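Side-chain contacts in anopheles Plasmodium-responsive Leucine-rich repeat protein 1B (Anopheles gambiae, PDB 4XGO), which probably takes part in the mosquito's response to Plasmodium together with LRIM1, this chain being its leucine-rich repeat domain: residues S85-P88 and G89-H92; L28-N31 and G32-I35; M100-N104 and N105-R109. One frame throughout, in Å; residues are numbered along the deposited sequence.

Interaction 1 (S85-P88 and G89-H92); sequences SLPP and GIFH
P87 and I90 meet through both backbone and side chain, and the chain reverses between them. The polar part is one bond: I90 N donates to P87 O at 3.3 Å, with an N-H...O angle of 144°. The donor stands above the carbonyl plane of P87, 36° out of it, and is not aimed at a lone pair. This bond closes a type II beta turn from P87 to I90, in which P88 and G89 occupy the two corners. The ring of P88 fixes its phi near the value the first corner needs, while G89 takes the positive phi of the second, where a beta carbon would run into P88 O. A type I turn follows at once, closed by H92 N donating to G89 O at 3.1 Å, so the loop bends twice in six residues.

The apolar contacts lie along one flank of the first turn. CG of the P87 ring approaches I90 CD1 to 4.0 Å, the two side chains running at a slant to each other. I90 carries CG1 anti to its backbone N (chi1 -171°), which turns the CG1-CD1 arm toward the P87 ring and leaves CG2 between the N and the carbonyl carbon. CG2 then serves two neighbours: it lies 4.2 Å from L86 CB and rests over one face of the F91 ring, toward its rim. L86 CD1 comes obliquely to F91 CE2 at 4.3 Å. Beyond the loop, I90 packs on L62 and F67, L86 on M102 and F91 on T118.

The sequence SLPPGIF is consistent with the variable side of a typical leucine-rich repeat. Its chemistry implies a turn favoured by proline and glycine and closed by one long, bent backbone bond, with L86, I90 and F91 directed into the solenoid interior.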
loop_
_atom_site.group_PDB
_atom_site.type_symbol
_atom_site.label_atom_id
_atom_site.label_comp_id
_atom_site.label_asym_id
_atom_site.label_seq_id
_atom_site.Cartn_x
_atom_site.Cartn_y
_atom_site.Cartn_z
ATOM N N SER A 85 -17.958 -7.321 -5.665
ATOM C CA SER A 85 -19.349 -6.906 -5.833
ATOM C C SER A 85 -20.109 -7.056 -4.527
ATOM O O SER A 85 -19.642 -7.733 -3.601
ATOM C CB SER A 85 -20.029 -7.740 -6.925
ATOM O OG SER A 85 -20.183 -9.083 -6.513
ATOM N N LEU A 86 -21.279 -6.427 -4.458
ATOM C CA LEU A 86 -22.189 -6.630 -3.333
ATOM C C LEU A 86 -23.407 -7.374 -3.854
ATOM O O LEU A 86 -23.914 -7.038 -4.923
ATOM C CB LEU A 86 -22.616 -5.297 -2.740
ATOM C CG LEU A 86 -21.464 -4.460 -2.171
ATOM C CD1 LEU A 86 -21.965 -3.124 -1.669
ATOM C CD2 LEU A 86 -20.781 -5.239 -1.071
ATOM N N PRO A 87 -23.868 -8.386 -3.118
ATOM C CA PRO A 87 -25.018 -9.170 -3.590
ATOM C C PRO A 87 -26.343 -8.447 -3.390
ATOM O O PRO A 87 -26.437 -7.582 -2.526
ATOM C CB PRO A 87 -24.955 -10.403 -2.721
ATOM C CG PRO A 87 -24.410 -9.896 -1.443
ATOM C CD PRO A 87 -23.355 -8.903 -1.837
ATOM N N PRO A 88 -27.372 -8.789 -4.200
ATOM C CA PRO A 88 -28.664 -8.128 -4.003
ATOM C C PRO A 88 -29.216 -8.425 -2.616
ATOM O O PRO A 88 -29.144 -9.565 -2.153
ATOM C CB PRO A 88 -29.558 -8.700 -5.127
ATOM C CG PRO A 88 -28.836 -9.904 -5.645
ATOM C CD PRO A 88 -27.373 -9.692 -5.362
ATOM N N GLY A 89 -29.708 -7.381 -1.956
ATOM C CA GLY A 89 -30.335 -7.492 -0.663
ATOM C C GLY A 89 -29.374 -7.363 0.505
ATOM O O GLY A 89 -29.765 -7.548 1.655
ATOM N N ILE A 90 -28.105 -7.062 0.232
ATOM C CA ILE A 90 -27.099 -7.027 1.295
ATOM C C ILE A 90 -27.497 -6.094 2.458
ATOM O O ILE A 90 -27.289 -6.447 3.627
ATOM C CB ILE A 90 -25.695 -6.682 0.735
ATOM C CG1 ILE A 90 -24.607 -6.870 1.803
ATOM C CG2 ILE A 90 -25.668 -5.276 0.162
ATOM C CD1 ILE A 90 -24.424 -8.313 2.241
ATOM N N PHE A 91 -28.079 -4.932 2.146
ATOM C CA PHE A 91 -28.509 -3.976 3.181
ATOM C C PHE A 91 -30.027 -3.845 3.326
ATOM O O PHE A 91 -30.532 -2.858 3.876
ATOM C CB PHE A 91 -27.881 -2.596 2.937
ATOM C CG PHE A 91 -26.381 -2.620 2.865
ATOM C CD1 PHE A 91 -25.631 -3.283 3.834
ATOM C CD2 PHE A 91 -25.710 -1.985 1.833
ATOM C CE1 PHE A 91 -24.245 -3.322 3.768
ATOM C CE2 PHE A 91 -24.323 -2.021 1.758
ATOM C CZ PHE A 91 -23.591 -2.686 2.733
ATOM N N HIS A 92 -30.769 -4.847 2.871
ATOM C CA HIS A 92 -32.222 -4.752 2.912
ATOM C C HIS A 92 -32.776 -4.699 4.347
ATOM O O HIS A 92 -33.839 -4.103 4.595
ATOM C CB HIS A 92 -32.838 -5.938 2.176
ATOM C CG HIS A 92 -34.330 -5.981 2.259
ATOM N ND1 HIS A 92 -35.136 -5.066 1.612
ATOM C CD2 HIS A 92 -35.164 -6.820 2.922
ATOM C CE1 HIS A 92 -36.404 -5.354 1.860
ATOM N NE2 HIS A 92 -36.446 -6.409 2.653
#

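Interaction 2 (L28-N31 and G32-I35); sequences LNLN and GLQI
N31 O, which L33 CG touches at 3.6 Å, is gripped by two side-chain amides of the second subunit, N31 ND2 and N29 ND2. Within the two segments, N31 N donates to N29 OD1 at 2.9 Å with an N-H...O angle of 156°. The bond makes an Asx turn at the end of strand 27-29, the donor lying 40° out of the plane of the N29 amide.

A type II beta turn runs from L30 to L33, with G32 at its positive-phi corner. No hydrogen bond closes it directly: the amide of N57 in the next repeat does the work, ND2 giving to L30 O while OD1 receives both L33 N and I35 N, and R55 N of the same repeat holds the side-chain oxygen of N31.

Beneath the turn three aliphatic side chains converge. L33 has CG beside its backbone N (chi1 -59°), which folds the isobutyl group back over the turn and brings CD1 to 3.9 Å from L30 CD2. From the far end I35 stretches CD1 to L30 CB, also at 3.9 Å. L30 is therefore covered from two directions.

Asparagine amides thus serve several of the buried backbone groups, within the chain and between the subunits. With the parallel ladder of I35 and the bond from R55 of the second subunit to G32 O, they imply that this turn belongs to a seam that mixes amide hydrogen bonds with apolar packing (L28 on L19, I35 on M8 of the second subunit).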
loop_
_atom_site.group_PDB
_atom_site.type_symbol
_atom_site.label_atom_id
_atom_site.label_comp_id
_atom_site.label_asym_id
_atom_site.label_seq_id
_atom_site.Cartn_x
_atom_site.Cartn_y
_atom_site.Cartn_z
ATOM N N LEU A 28 -18.291 -4.603 17.751
ATOM C CA LEU A 28 -17.555 -5.829 17.538
ATOM C C LEU A 28 -16.392 -5.542 16.618
ATOM O O LEU A 28 -16.585 -5.195 15.454
ATOM C CB LEU A 28 -18.465 -6.934 16.973
ATOM C CG LEU A 28 -17.759 -8.245 16.618
ATOM C CD1 LEU A 28 -17.100 -8.844 17.851
ATOM C CD2 LEU A 28 -18.689 -9.258 15.978
ATOM N N ASN A 29 -15.189 -5.706 17.138
ATOM C CA ASN A 29 -13.991 -5.505 16.343
ATOM C C ASN A 29 -13.404 -6.828 15.831
ATOM O O ASN A 29 -12.752 -7.574 16.573
ATOM C CB ASN A 29 -12.946 -4.702 17.112
ATOM C CG ASN A 29 -11.762 -4.329 16.236
ATOM O OD1 ASN A 29 -11.824 -4.476 15.017
ATOM N ND2 ASN A 29 -10.692 -3.821 16.841
ATOM N N LEU A 30 -13.660 -7.110 14.548
ATOM C CA LEU A 30 -13.089 -8.242 13.862
ATOM C C LEU A 30 -12.047 -7.780 12.864
ATOM O O LEU A 30 -11.686 -8.510 11.931
ATOM C CB LEU A 30 -14.181 -9.027 13.147
ATOM C CG LEU A 30 -15.311 -9.559 14.013
ATOM C CD1 LEU A 30 -16.336 -10.295 13.141
ATOM C CD2 LEU A 30 -14.777 -10.447 15.123
ATOM N N ASN A 31 -11.527 -6.571 13.052
ATOM C CA ASN A 31 -10.493 -6.084 12.135
ATOM C C ASN A 31 -9.241 -6.948 12.231
ATOM O O ASN A 31 -8.835 -7.327 13.338
ATOM C CB ASN A 31 -10.059 -4.677 12.512
ATOM C CG ASN A 31 -11.132 -3.636 12.273
ATOM O OD1 ASN A 31 -12.139 -3.873 11.598
ATOM N ND2 ASN A 31 -10.921 -2.468 12.852
ATOM N N GLY A 32 -8.599 -7.194 11.100
ATOM C CA GLY A 32 -7.246 -7.732 11.077
ATOM C C GLY A 32 -7.126 -9.171 11.568
ATOM O O GLY A 32 -6.073 -9.558 12.073
ATOM N N LEU A 33 -8.199 -9.959 11.418
ATOM C CA LEU A 33 -8.195 -11.356 11.915
ATOM C C LEU A 33 -8.043 -12.404 10.805
ATOM O O LEU A 33 -8.254 -13.593 11.056
ATOM C CB LEU A 33 -9.429 -11.635 12.766
ATOM C CG LEU A 33 -9.619 -10.757 14.000
ATOM C CD1 LEU A 33 -10.903 -11.082 14.745
ATOM C CD2 LEU A 33 -8.411 -10.843 14.950
ATOM N N GLN A 34 -7.594 -11.973 9.633
ATOM C CA GLN A 34 -7.410 -12.832 8.440
ATOM C C GLN A 34 -8.686 -13.613 8.115
ATOM O O GLN A 34 -8.626 -14.788 7.758
ATOM C CB GLN A 34 -6.223 -13.810 8.604
ATOM C CG GLN A 34 -4.873 -13.184 8.954
ATOM C CD GLN A 34 -4.258 -12.338 7.851
ATOM O OE1 GLN A 34 -3.548 -11.354 8.135
ATOM N NE2 GLN A 34 -4.509 -12.707 6.586
ATOM N N ILE A 35 -9.833 -12.960 8.251
ATOM C CA ILE A 35 -11.116 -13.577 7.927
ATOM C C ILE A 35 -11.248 -13.684 6.430
ATOM O O ILE A 35 -11.084 -12.694 5.706
ATOM C CB ILE A 35 -12.305 -12.787 8.494
ATOM C CG1 ILE A 35 -12.243 -12.815 10.024
ATOM C CG2 ILE A 35 -13.641 -13.352 8.001
ATOM C CD1 ILE A 35 -13.206 -11.873 10.697
#

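Interaction 3 (M100-N104 and N105-R109); sequences MSMSN and NNLER. Unlike the reference sequence in segment 100-104: M100 (reference Leu).
The carboxamide of N105 has M102 CG over one face, near the amide nitrogen and 3.7 Å from ND2, and N104 O offset on the other side, 3.9 Å from N105 CG. ND2 makes two weak hydrogen bonds back to the preceding turn. It donates to S103 O at 3.2 Å, with an N-H...O angle of 131°, and to M102 O at 3.5 Å and 143°; the two oxygens fall on opposite sides of the amide plane. Neither is the main grip on this group: OD1 receives L83 N and ND2 also reaches L78 O, both in the previous repeat, so the amide is held at both polar atoms.

Below it the contact is apolar. L107 has CG beside its backbone N, and its CD1 meets the sulfur of M102 at 3.8 Å, the two side chains crossing at about a right angle. M102 is near-anti at its first two torsions (chi1 -153°), which lays CG by ND2 of N105 and SD by CD1 of L107.

The turn matches the LxLxxNxL pattern of a leucine-rich repeat, with M100 (Leu in the reference sequence) and M102 at the first two leucine positions and N105 as its characteristic asparagine. The same exchange is passed on: N129 of the following repeat gives ND2 to M102 O and takes L107 N on OD1. Strand 99-101, which leads into the turn, lies between parallel strands 75-77 and 123-125, with backbone bonds from S101 to L76 and from M100 to N123 and Q125.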
loop_
_atom_site.group_PDB
_atom_site.type_symbol
_atom_site.label_atom_id
_atom_site.label_comp_id
_atom_site.label_asym_id
_atom_site.label_seq_id
_atom_site.Cartn_x
_atom_site.Cartn_y
_atom_site.Cartn_z
ATOM N N MET A 100 -21.060 3.604 6.229
ATOM C CA MET A 100 -20.625 2.387 5.586
ATOM C C MET A 100 -19.317 2.686 4.884
ATOM O O MET A 100 -19.267 3.573 4.018
ATOM C CB MET A 100 -21.696 1.893 4.607
ATOM C CG MET A 100 -21.644 0.401 4.328
ATOM S SD MET A 100 -20.257 -0.083 3.299
ATOM C CE MET A 100 -20.761 0.466 1.677
ATOM N N SER A 101 -18.267 1.976 5.272
ATOM C CA SER A 101 -16.982 2.164 4.666
ATOM C C SER A 101 -16.522 0.882 4.003
ATOM O O SER A 101 -16.480 -0.177 4.628
ATOM C CB SER A 101 -15.987 2.637 5.729
ATOM O OG SER A 101 -14.856 3.192 5.141
ATOM N N MET A 102 -16.136 0.998 2.737
ATOM C CA MET A 102 -15.620 -0.124 1.973
ATOM C C MET A 102 -14.508 0.341 1.013
ATOM O O MET A 102 -14.416 -0.089 -0.136
ATOM C CB MET A 102 -16.799 -0.732 1.227
ATOM C CG MET A 102 -16.651 -2.186 0.926
ATOM S SD MET A 102 -18.270 -2.787 0.355
ATOM C CE MET A 102 -19.060 -3.390 1.830
ATOM N N SER A 103 -13.649 1.207 1.515
ATOM C CA SER A 103 -12.515 1.646 0.729
ATOM C C SER A 103 -11.557 0.482 0.510
ATOM O O SER A 103 -11.551 -0.489 1.261
ATOM C CB SER A 103 -11.791 2.826 1.379
ATOM O OG SER A 103 -11.039 2.406 2.513
ATOM N N ASN A 104 -10.754 0.578 -0.544
ATOM C CA ASN A 104 -9.675 -0.379 -0.754
ATOM C C ASN A 104 -10.162 -1.821 -0.869
ATOM O O ASN A 104 -9.586 -2.739 -0.292
ATOM C CB ASN A 104 -8.622 -0.221 0.356
ATOM C CG ASN A 104 -7.939 1.134 0.323
ATOM O OD1 ASN A 104 -8.394 2.107 0.939
ATOM N ND2 ASN A 104 -6.885 1.229 -0.453
ATOM N N ASN A 105 -11.260 -2.006 -1.595
ATOM C CA ASN A 105 -11.645 -3.317 -2.101
ATOM C C ASN A 105 -11.448 -3.320 -3.633
ATOM O O ASN A 105 -10.665 -2.522 -4.157
ATOM C CB ASN A 105 -13.089 -3.649 -1.700
ATOM C CG ASN A 105 -13.206 -4.125 -0.253
ATOM O OD1 ASN A 105 -13.321 -5.312 0.004
ATOM N ND2 ASN A 105 -13.144 -3.199 0.687
ATOM N N ASN A 106 -12.112 -4.236 -4.323
ATOM C CA ASN A 106 -12.036 -4.321 -5.776
ATOM C C ASN A 106 -13.404 -4.135 -6.394
ATOM O O ASN A 106 -13.708 -4.733 -7.445
ATOM C CB ASN A 106 -11.460 -5.682 -6.195
ATOM C CG ASN A 106 -10.064 -5.922 -5.655
ATOM O OD1 ASN A 106 -9.754 -7.015 -5.171
ATOM N ND2 ASN A 106 -9.217 -4.922 -5.741
ATOM N N LEU A 107 -14.228 -3.275 -5.801
ATOM C CA LEU A 107 -15.611 -3.156 -6.256
ATOM C C LEU A 107 -15.690 -2.537 -7.639
ATOM O O LEU A 107 -15.019 -1.533 -7.912
ATOM C CB LEU A 107 -16.420 -2.320 -5.297
ATOM C CG LEU A 107 -16.634 -2.902 -3.909
ATOM C CD1 LEU A 107 -17.237 -1.767 -3.105
ATOM C CD2 LEU A 107 -17.525 -4.127 -3.939
ATOM N N GLU A 108 -16.470 -3.176 -8.511
ATOM C CA GLU A 108 -16.635 -2.731 -9.911
ATOM C C GLU A 108 -17.896 -1.892 -10.063
ATOM O O GLU A 108 -17.916 -0.919 -10.809
ATOM C CB GLU A 108 -16.674 -3.945 -10.837
ATOM C CG GLU A 108 -15.448 -4.833 -10.682
ATOM C CD GLU A 108 -15.563 -6.168 -11.382
ATOM O OE1 GLU A 108 -16.488 -6.357 -12.216
ATOM O OE2 GLU A 108 -14.706 -7.036 -11.101
ATOM N N ARG A 109 -18.965 -2.279 -9.372
ATOM C CA ARG A 109 -20.235 -1.569 -9.457
ATOM C C ARG A 109 -20.962 -1.582 -8.126
ATOM O O ARG A 109 -20.814 -2.515 -7.362
ATOM C CB ARG A 109 -21.144 -2.231 -10.497
ATOM C CG ARG A 109 -20.690 -2.121 -11.941
ATOM C CD ARG A 109 -21.599 -2.963 -12.843
ATOM N NE ARG A 109 -23.003 -2.584 -12.677
ATOM C CZ ARG A 109 -23.635 -1.620 -13.342
ATOM N NH1 ARG A 109 -23.039 -0.914 -14.283
ATOM N NH2 ARG A 109 -24.913 -1.386 -13.081
#

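Overall arrangement
From the N terminus, interaction 2 comes first, turning the chain out of strand 27-29 toward strand 35-38 at the end of the solenoid where the second subunit packs. Interaction 1 turns the chain within the loop between strands 75-77 and 99-101, and interaction 3 follows a few residues later, on strand 99-101 and the turn leaving it. The three lie in series; none nests in or crosses another. Interactions 2 and 3 occupy corresponding places after their strands, with L33 where interaction 3 has N105; they do not touch. Interactions 1 and 3 do: L86 CD2 packs on M102 SD at 3.8 Å and F91 CZ on M100 CG at 4.0 Å, joining loop and strand side across the solenoid interior.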